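PDB 6DGM: phosphoglycerol transferase GacH from Streptococcus pyogenes MGAS5005, which probably transfers glycerol phosphate onto the rhamnose polysaccharide of the cell wall, this chain being its metal-binding, sulfatase-like domain, probably the catalytic one. Local coordinates for residues V176-I189 / F201-S213. Sequence-based numbering, arbitrary orientation.
Sequences VGLLTSDKTVYNNI and FSVITMQNHIPWS. With 1GP (sn-glycerol-1-phosphate), chain D.
Gln-207 lies against the first turn of helix 182-189, its side chain running from Asp-182 and Thr-180 past Val-176 and back to the Asp-182 N-H. CB touches Asp-182 OD1 and Thr-180 O, both at 3.3 Å; CG, anti to the backbone N (chi1 -178°), passes 3.3 Å from Val-176 O; and CD lies beside Val-176 CG1. At the tip, OE1 accepts from Asp-182 N at 2.9 Å in a nearly straight bond (172°), the donor standing above the carbonyl plane, and takes a second hydrogen from a water that also binds Lys-183 N. Gln-207 NE2 donates to Asn-208 OD1 at 3.0 Å, which fixes the rotation of the Gln-207 amide. The Gln-207 amide stacks on the Asp-182 carboxylate with planes 17° apart.

Buried Asp-182 is well satisfied: OD1 accepts from two waters, one shared with Thr-180 O and Met-206 N, the other with Thr-205 OG1 and Asn-208 N, while OD2 is bonded to Thr-245, which also binds Asn-208. Farther along the helix the contact turns apolar. Val-185 CG1 presses on Val-203 CG1 at a tight 3.5 Å, Ile-189 CD1 meets Val-203 CG2, and Ile-189 CG2 lies over one face of the Phe-201 ring. At the opposite end, Leu-179 CD1 packs against the type I turn 206-209, at Met-206 O, His-209 O and His-209 CB.

From that turn His-209 NE2 donates to O4P of sn-glycerol-1-phosphate at 2.9 Å, and Thr-205 OG1 is hydrogen-bonded to N of Glu-47, a manganese ligand. A helix packed antiparallel on a central-sheet strand, whose C-terminal loop carries ligand-binding residues, is characteristic of the alkaline phosphatase-like alpha/beta fold of sulfatases and lipoteichoic acid synthases.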
ATOM      1  N   VAL A 176       3.601 -18.116 -13.581  1.00 16.13           N
ATOM      2  CA  VAL A 176       4.350 -17.351 -14.569  1.00 16.14           C
ATOM      3  C   VAL A 176       5.670 -17.036 -13.869  1.00 16.69           C
ATOM      4  O   VAL A 176       5.687 -16.329 -12.842  1.00 16.19           O
ATOM      5  CB  VAL A 176       3.611 -16.086 -15.005  1.00 18.06           C
ATOM      6  CG1 VAL A 176       4.551 -15.117 -15.686  1.00 19.14           C
ATOM      7  CG2 VAL A 176       2.436 -16.458 -15.926  1.00 19.52           C
ATOM      8  N   GLY A 177       6.760 -17.598 -14.380  1.00 16.91           N
ATOM      9  CA  GLY A 177       7.958 -17.742 -13.575  1.00 16.44           C
ATOM     10  C   GLY A 177       7.818 -18.934 -12.644  1.00 16.71           C
ATOM     11  O   GLY A 177       7.106 -19.894 -12.930  1.00 18.18           O
ATOM     12  N   LEU A 178       8.527 -18.878 -11.522  1.00 15.29           N
ATOM     13  CA  LEU A 178       8.494 -19.980 -10.572  1.00 15.42           C
ATOM     14  C   LEU A 178       7.272 -19.964  -9.656  1.00 16.28           C
ATOM     15  O   LEU A 178       6.964 -20.998  -9.043  1.00 17.28           O
ATOM     16  CB  LEU A 178       9.744 -19.927  -9.696  1.00 15.94           C
ATOM     17  CG  LEU A 178      11.060 -20.100 -10.446  1.00 19.10           C
ATOM     18  CD1 LEU A 178      12.210 -19.845  -9.516  1.00 21.15           C
ATOM     19  CD2 LEU A 178      11.126 -21.495 -11.043  1.00 20.18           C
ATOM     20  N   LEU A 179       6.574 -18.836  -9.549  1.00 14.96           N
ATOM     21  CA  LEU A 179       5.557 -18.622  -8.525  1.00 14.44           C
ATOM     22  C   LEU A 179       4.210 -18.307  -9.171  1.00 15.15           C
ATOM     23  O   LEU A 179       4.093 -18.182 -10.394  1.00 15.59           O
ATOM     24  CB  LEU A 179       6.021 -17.526  -7.557  1.00 14.18           C
ATOM     25  CG  LEU A 179       7.390 -17.796  -6.914  1.00 15.45           C
ATOM     26  CD1 LEU A 179       7.938 -16.551  -6.271  1.00 15.09           C
ATOM     27  CD2 LEU A 179       7.279 -18.923  -5.893  1.00 17.00           C
ATOM     28  N   THR A 180       3.191 -18.173  -8.325  1.00 15.50           N
ATOM     29  CA  THR A 180       1.825 -17.997  -8.800  1.00 15.89           C
ATOM     30  C   THR A 180       1.709 -16.716  -9.617  1.00 15.52           C
ATOM     31  O   THR A 180       2.144 -15.644  -9.187  1.00 14.97           O
ATOM     32  CB  THR A 180       0.859 -17.893  -7.623  1.00 16.00           C
ATOM     33  OG1 THR A 180       0.860 -19.085  -6.840  1.00 16.42           O
ATOM     34  CG2 THR A 180      -0.558 -17.659  -8.115  1.00 15.04           C
ATOM     35  N   SER A 181       1.099 -16.824 -10.794  1.00 14.74           N
ATOM     36  CA  SER A 181       1.027 -15.666 -11.674  1.00 15.20           C
ATOM     37  C   SER A 181       0.114 -14.564 -11.125  1.00 14.92           C
ATOM     38  O   SER A 181      -0.870 -14.813 -10.415  1.00 15.26           O
ATOM     39  CB  SER A 181       0.490 -16.067 -13.048  1.00 16.43           C
ATOM     40  OG  SER A 181      -0.857 -16.504 -12.980  1.00 17.60           O
ATOM     41  N   ASP A 182       0.431 -13.331 -11.517  1.00 15.34           N
ATOM     42  CA  ASP A 182      -0.480 -12.219 -11.245  1.00 15.55           C
ATOM     43  C   ASP A 182      -1.812 -12.414 -11.967  1.00 15.98           C
ATOM     44  O   ASP A 182      -2.857 -12.028 -11.442  1.00 15.29           O
ATOM     45  CB  ASP A 182       0.159 -10.891 -11.655  1.00 15.76           C
ATOM     46  CG  ASP A 182       1.269 -10.453 -10.721  1.00 15.83           C
ATOM     47  OD1 ASP A 182       1.465 -11.057  -9.647  1.00 15.34           O
ATOM     48  OD2 ASP A 182       1.951  -9.469 -11.064  1.00 16.17           O
ATOM     49  N   LYS A 183      -1.801 -13.039 -13.154  1.00 16.45           N
ATOM     50  CA  LYS A 183      -3.065 -13.340 -13.829  1.00 17.78           C
ATOM     51  C   LYS A 183      -3.976 -14.158 -12.922  1.00 17.29           C
ATOM     52  O   LYS A 183      -5.177 -13.876 -12.815  1.00 17.26           O
ATOM     53  CB  LYS A 183      -2.802 -14.079 -15.140  1.00 19.25           C
ATOM     54  CG  LYS A 183      -4.051 -14.506 -15.900  1.00 20.70           C
ATOM     55  CD  LYS A 183      -3.639 -15.182 -17.204  1.00 26.07           C
ATOM     56  CE  LYS A 183      -4.844 -15.569 -18.027  1.00 33.61           C
ATOM     57  NZ  LYS A 183      -4.409 -16.146 -19.344  1.00 37.40           N
ATOM     58  N   THR A 184      -3.424 -15.184 -12.260  1.00 16.64           N
ATOM     59  CA  THR A 184      -4.217 -15.977 -11.331  1.00 16.31           C
ATOM     60  C   THR A 184      -4.814 -15.092 -10.249  1.00 16.12           C
ATOM     61  O   THR A 184      -6.012 -15.188  -9.938  1.00 15.59           O
ATOM     62  CB  THR A 184      -3.363 -17.065 -10.692  1.00 16.44           C
ATOM     63  OG1 THR A 184      -2.958 -18.011 -11.688  1.00 17.75           O
ATOM     64  CG2 THR A 184      -4.137 -17.805  -9.621  1.00 16.45           C
ATOM     65  N   VAL A 185      -3.982 -14.230  -9.649  1.00 15.89           N
ATOM     66  CA  VAL A 185      -4.480 -13.357  -8.584  1.00 14.94           C
ATOM     67  C   VAL A 185      -5.601 -12.460  -9.104  1.00 15.34           C
ATOM     68  O   VAL A 185      -6.689 -12.368  -8.504  1.00 16.00           O
ATOM     69  CB  VAL A 185      -3.322 -12.546  -7.980  1.00 14.37           C
ATOM     70  CG1 VAL A 185      -3.847 -11.532  -6.991  1.00 14.64           C
ATOM     71  CG2 VAL A 185      -2.323 -13.494  -7.307  1.00 15.08           C
ATOM     72  N   TYR A 186      -5.359 -11.785 -10.233  1.00 15.28           N
ATOM     73  CA  TYR A 186      -6.345 -10.851 -10.766  1.00 15.72           C
ATOM     74  C   TYR A 186      -7.654 -11.557 -11.090  1.00 16.64           C
ATOM     75  O   TYR A 186      -8.737 -11.034 -10.796  1.00 16.59           O
ATOM     76  CB  TYR A 186      -5.785 -10.177 -12.017  1.00 15.97           C
ATOM     77  CG  TYR A 186      -4.628  -9.221 -11.798  1.00 18.08           C
ATOM     78  CD1 TYR A 186      -4.511  -8.490 -10.630  1.00 20.63           C
ATOM     79  CD2 TYR A 186      -3.658  -9.044 -12.769  1.00 17.62           C
ATOM     80  CE1 TYR A 186      -3.460  -7.617 -10.441  1.00 21.06           C
ATOM     81  CE2 TYR A 186      -2.620  -8.174 -12.593  1.00 17.15           C
ATOM     82  CZ  TYR A 186      -2.530  -7.454 -11.424  1.00 18.76           C
ATOM     83  OH  TYR A 186      -1.491  -6.571 -11.250  1.00 18.40           O
ATOM     84  N   ASN A 187      -7.584 -12.753 -11.683  1.00 17.13           N
ATOM     85  CA  ASN A 187      -8.806 -13.438 -12.069  1.00 17.68           C
ATOM     86  C   ASN A 187      -9.555 -13.957 -10.855  1.00 17.91           C
ATOM     87  O   ASN A 187     -10.790 -14.022 -10.867  1.00 19.17           O
ATOM     88  CB  ASN A 187      -8.497 -14.523 -13.089  1.00 18.96           C
ATOM     89  CG  ASN A 187      -8.335 -13.944 -14.482  1.00 22.26           C
ATOM     90  OD1 ASN A 187      -8.829 -12.844 -14.765  1.00 23.55           O
ATOM     91  ND2 ASN A 187      -7.675 -14.674 -15.356  1.00 23.96           N
ATOM     92  N   ASN A 188      -8.835 -14.273  -9.783  1.00 16.95           N
ATOM     93  CA  ASN A 188      -9.505 -14.641  -8.540  1.00 16.50           C
ATOM     94  C   ASN A 188     -10.163 -13.434  -7.872  1.00 17.62           C
ATOM     95  O   ASN A 188     -11.233 -13.571  -7.279  1.00 19.91           O
ATOM     96  CB  ASN A 188      -8.542 -15.369  -7.617  1.00 16.95           C
ATOM     97  CG  ASN A 188      -8.485 -16.846  -7.908  1.00 17.94           C
ATOM     98  OD1 ASN A 188      -9.211 -17.637  -7.301  1.00 19.08           O
ATOM     99  ND2 ASN A 188      -7.652 -17.234  -8.876  1.00 17.72           N
ATOM    100  N   ILE A 189      -9.555 -12.240  -7.954  1.00 16.36           N
ATOM    101  CA  ILE A 189     -10.266 -11.040  -7.504  1.00 16.53           C
ATOM    102  C   ILE A 189     -11.566 -10.881  -8.288  1.00 17.48           C
ATOM    103  O   ILE A 189     -12.648 -10.721  -7.712  1.00 18.15           O
ATOM    104  CB  ILE A 189      -9.396  -9.787  -7.660  1.00 16.15           C
ATOM    105  CG1 ILE A 189      -8.138  -9.874  -6.787  1.00 15.18           C
ATOM    106  CG2 ILE A 189     -10.213  -8.516  -7.283  1.00 17.88           C
ATOM    107  CD1 ILE A 189      -7.157  -8.800  -7.124  1.00 14.60           C
ATOM    108  N   PHE A 201     -10.806  -5.448  -0.533  1.00 14.77           N
ATOM    109  CA  PHE A 201      -9.839  -6.498  -0.814  1.00 14.33           C
ATOM    110  C   PHE A 201      -8.455  -6.026  -0.408  1.00 14.32           C
ATOM    111  O   PHE A 201      -8.049  -4.919  -0.765  1.00 14.20           O
ATOM    112  CB  PHE A 201      -9.778  -6.778  -2.318  1.00 13.99           C
ATOM    113  CG  PHE A 201     -10.985  -7.494  -2.880  1.00 14.88           C
ATOM    114  CD1 PHE A 201     -12.144  -6.798  -3.199  1.00 15.20           C
ATOM    115  CD2 PHE A 201     -10.933  -8.848  -3.137  1.00 15.81           C
ATOM    116  CE1 PHE A 201     -13.238  -7.457  -3.742  1.00 16.36           C
ATOM    117  CE2 PHE A 201     -12.001  -9.509  -3.687  1.00 16.30           C
ATOM    118  CZ  PHE A 201     -13.171  -8.810  -3.993  1.00 16.91           C
ATOM    119  N   SER A 202      -7.729  -6.876   0.316  1.00 13.91           N
ATOM    120  CA  SER A 202      -6.312  -6.665   0.584  1.00 13.22           C
ATOM    121  C   SER A 202      -5.554  -7.786  -0.100  1.00 12.80           C
ATOM    122  O   SER A 202      -5.649  -8.945   0.314  1.00 13.11           O
ATOM    123  CB  SER A 202      -6.005  -6.671   2.076  1.00 13.97           C
ATOM    124  OG  SER A 202      -4.606  -6.421   2.271  1.00 14.55           O
ATOM    125  N   VAL A 203      -4.798  -7.446  -1.135  1.00 12.84           N
ATOM    126  CA  VAL A 203      -4.165  -8.429  -2.006  1.00 13.82           C
ATOM    127  C   VAL A 203      -2.657  -8.249  -1.945  1.00 14.25           C
ATOM    128  O   VAL A 203      -2.150  -7.122  -2.004  1.00 14.78           O
ATOM    129  CB  VAL A 203      -4.675  -8.258  -3.446  1.00 14.49           C
ATOM    130  CG1 VAL A 203      -4.054  -9.286  -4.356  1.00 15.34           C
ATOM    131  CG2 VAL A 203      -6.203  -8.357  -3.500  1.00 14.90           C
ATOM    132  N   ILE A 204      -1.942  -9.368  -1.849  1.00 13.78           N
ATOM    133  CA  ILE A 204      -0.486  -9.380  -1.830  1.00 13.27           C
ATOM    134  C   ILE A 204      -0.025 -10.405  -2.862  1.00 13.49           C
ATOM    135  O   ILE A 204      -0.199 -11.614  -2.664  1.00 13.56           O
ATOM    136  CB  ILE A 204       0.060  -9.738  -0.444  1.00 13.13           C
ATOM    137  CG1 ILE A 204      -0.479  -8.809   0.653  1.00 14.66           C
ATOM    138  CG2 ILE A 204       1.592  -9.679  -0.434  1.00 13.03           C
ATOM    139  CD1 ILE A 204      -1.725  -9.365   1.358  1.00 16.55           C
ATOM    140  N   THR A 205       0.571  -9.931  -3.947  1.00 13.52           N
ATOM    141  CA  THR A 205       0.950 -10.852  -5.010  1.00 14.28           C
ATOM    142  C   THR A 205       2.216 -11.615  -4.636  1.00 13.87           C
ATOM    143  O   THR A 205       2.863 -11.349  -3.614  1.00 13.59           O
ATOM    144  CB  THR A 205       1.136 -10.150  -6.353  1.00 14.41           C
ATOM    145  OG1 THR A 205       2.315  -9.334  -6.313  1.00 14.12           O
ATOM    146  CG2 THR A 205      -0.083  -9.309  -6.710  1.00 15.12           C
ATOM    147  N   MET A 206       2.577 -12.574  -5.499  1.00 14.03           N
ATOM    148  CA  MET A 206       3.815 -13.321  -5.338  1.00 15.34           C
ATOM    149  C   MET A 206       4.638 -13.478  -6.609  1.00 14.95           C
ATOM    150  O   MET A 206       5.817 -13.828  -6.500  1.00 15.46           O
ATOM    151  CB  MET A 206       3.524 -14.724  -4.785  1.00 20.54           C
ATOM    152  CG  MET A 206       3.523 -14.831  -3.287  1.00 28.57           C
ATOM    153  SD  MET A 206       5.141 -14.425  -2.573  1.00 22.76           S
ATOM    154  CE  MET A 206       5.923 -16.020  -2.426  1.00 26.89           C
ATOM    155  N   GLN A 207       4.067 -13.240  -7.792  1.00 13.77           N
ATOM    156  CA  GLN A 207       4.751 -13.600  -9.032  1.00 13.73           C
ATOM    157  C   GLN A 207       6.191 -13.089  -9.080  1.00 14.40           C
ATOM    158  O   GLN A 207       7.107 -13.836  -9.455  1.00 15.18           O
ATOM    159  CB  GLN A 207       3.984 -13.075 -10.234  1.00 13.69           C
ATOM    160  CG  GLN A 207       4.618 -13.452 -11.557  1.00 14.96           C
ATOM    161  CD  GLN A 207       3.957 -12.743 -12.696  1.00 14.62           C
ATOM    162  OE1 GLN A 207       2.828 -13.057 -13.048  1.00 14.25           O
ATOM    163  NE2 GLN A 207       4.634 -11.735 -13.248  1.00 13.87           N
ATOM    164  N   ASN A 208       6.409 -11.810  -8.756  1.00 13.95           N
ATOM    165  CA  ASN A 208       7.698 -11.162  -8.979  1.00 13.49           C
ATOM    166  C   ASN A 208       8.593 -11.182  -7.747  1.00 13.96           C
ATOM    167  O   ASN A 208       9.590 -10.453  -7.690  1.00 15.14           O
ATOM    168  CB  ASN A 208       7.472  -9.763  -9.535  1.00 13.00           C
ATOM    169  CG  ASN A 208       6.763  -9.826 -10.867  1.00 14.18           C
ATOM    170  OD1 ASN A 208       6.921 -10.811 -11.579  1.00 14.15           O
ATOM    171  ND2 ASN A 208       5.924  -8.843 -11.178  1.00 15.02           N
ATOM    172  N   HIS A 209       8.303 -12.072  -6.803  1.00 14.68           N
ATOM    173  CA  HIS A 209       9.186 -12.321  -5.682  1.00 15.39           C
ATOM    174  C   HIS A 209      10.431 -13.069  -6.131  1.00 14.98           C
ATOM    175  O   HIS A 209      10.369 -13.957  -6.981  1.00 14.92           O
ATOM    176  CB  HIS A 209       8.445 -13.175  -4.647  1.00 16.67           C
ATOM    177  CG  HIS A 209       9.066 -13.154  -3.286  1.00 18.67           C
ATOM    178  ND1 HIS A 209      10.216 -13.845  -2.978  1.00 19.99           N
ATOM    179  CD2 HIS A 209       8.681 -12.535  -2.142  1.00 18.57           C
ATOM    180  CE1 HIS A 209      10.524 -13.646  -1.708  1.00 19.92           C
ATOM    181  NE2 HIS A 209       9.612 -12.850  -1.180  1.00 18.88           N
ATOM    182  N   ILE A 210      11.564 -12.731  -5.532  1.00 14.23           N
ATOM    183  CA  ILE A 210      12.804 -13.468  -5.704  1.00 15.45           C
ATOM    184  C   ILE A 210      12.565 -14.950  -5.410  1.00 15.94           C
ATOM    185  O   ILE A 210      11.809 -15.276  -4.504  1.00 16.04           O
ATOM    186  CB  ILE A 210      13.900 -12.856  -4.818  1.00 17.61           C
ATOM    187  CG1 ILE A 210      15.282 -13.417  -5.153  1.00 18.84           C
ATOM    188  CG2 ILE A 210      13.558 -13.074  -3.329  1.00 18.96           C
ATOM    189  CD1 ILE A 210      16.388 -12.752  -4.346  1.00 19.89           C
ATOM    190  N   PRO A 211      13.189 -15.876  -6.139  1.00 16.01           N
ATOM    191  CA  PRO A 211      14.095 -15.777  -7.287  1.00 16.79           C
ATOM    192  C   PRO A 211      13.319 -15.661  -8.600  1.00 16.19           C
ATOM    193  O   PRO A 211      12.213 -16.210  -8.717  1.00 15.92           O
ATOM    194  CB  PRO A 211      14.876 -17.089  -7.221  1.00 18.47           C
ATOM    195  CG  PRO A 211      13.934 -18.055  -6.642  1.00 18.21           C
ATOM    196  CD  PRO A 211      12.999 -17.286  -5.722  1.00 16.67           C
ATOM    197  N   TRP A 212      13.917 -14.956  -9.561  1.00 17.26           N
ATOM    198  CA  TRP A 212      13.265 -14.618 -10.822  1.00 17.13           C
ATOM    199  C   TRP A 212      13.752 -15.570 -11.904  1.00 16.58           C
ATOM    200  O   TRP A 212      14.960 -15.727 -12.100  1.00 16.91           O
ATOM    201  CB  TRP A 212      13.587 -13.169 -11.215  1.00 17.14           C
ATOM    202  CG  TRP A 212      13.291 -12.238 -10.099  1.00 16.62           C
ATOM    203  CD1 TRP A 212      12.074 -11.769  -9.743  1.00 16.09           C
ATOM    204  CD2 TRP A 212      14.226 -11.703  -9.145  1.00 16.41           C
ATOM    205  NE1 TRP A 212      12.180 -10.963  -8.636  1.00 16.31           N
ATOM    206  CE2 TRP A 212      13.490 -10.915  -8.244  1.00 16.24           C
ATOM    207  CE3 TRP A 212      15.610 -11.825  -8.967  1.00 17.91           C
ATOM    208  CZ2 TRP A 212      14.089 -10.237  -7.183  1.00 16.54           C
ATOM    209  CZ3 TRP A 212      16.209 -11.154  -7.909  1.00 18.12           C
ATOM    210  CH2 TRP A 212      15.446 -10.370  -7.034  1.00 17.51           C
ATOM    211  N   SER A 213      12.821 -16.222 -12.593  1.00 15.85           N
ATOM    212  CA  SER A 213      13.174 -17.204 -13.618  1.00 18.07           C
ATOM    213  C   SER A 213      12.254 -16.995 -14.806  1.00 18.53           C
ATOM    214  O   SER A 213      11.056 -17.273 -14.713  1.00 20.33           O
ATOM    215  CB  SER A 213      13.021 -18.629 -13.086  1.00 19.41           C
ATOM    216  OG  SER A 213      13.555 -19.602 -13.985  1.00 21.19           O
TER
HETATM  217  C3  1GP D 902       5.610 -13.970   1.316  1.00 23.31           C
HETATM  218  O3  1GP D 902       4.807 -11.668   1.374  1.00 19.67           O
HETATM  219  C2  1GP D 902       5.899 -12.541   1.725  1.00 23.68           C
HETATM  220  O2  1GP D 902       4.570 -14.566   2.089  1.00 23.95           O
HETATM  221  C1  1GP D 902       7.185 -12.045   1.081  1.00 28.60           C
HETATM  222  O1P 1GP D 902       7.617 -10.829   1.701  1.00 29.62           O
HETATM  223  O2P 1GP D 902       9.183  -9.570  -0.042  1.00 28.89           O
HETATM  224  O3P 1GP D 902       9.413  -9.374   2.572  1.00 27.93           O
HETATM  225  O4P 1GP D 902      10.035 -11.524   1.362  1.00 32.71           O
HETATM  226  P   1GP D 902       9.102 -10.275   1.356  1.00 28.91           P
HETATM  227  O   HOH W   1       7.219 -16.201 -10.661  1.00 14.82           O
HETATM  228  O   HOH W   2      10.397 -16.652 -10.881  1.00 14.51           O
HETATM  229  O   HOH W   3       1.153 -13.174  -8.044  1.00 13.76           O
HETATM  230  O   HOH W   4       3.826  -9.980  -8.476  1.00 13.19           O
HETATM  231  O   HOH W   5       0.626 -13.095 -14.815  1.00 17.25           O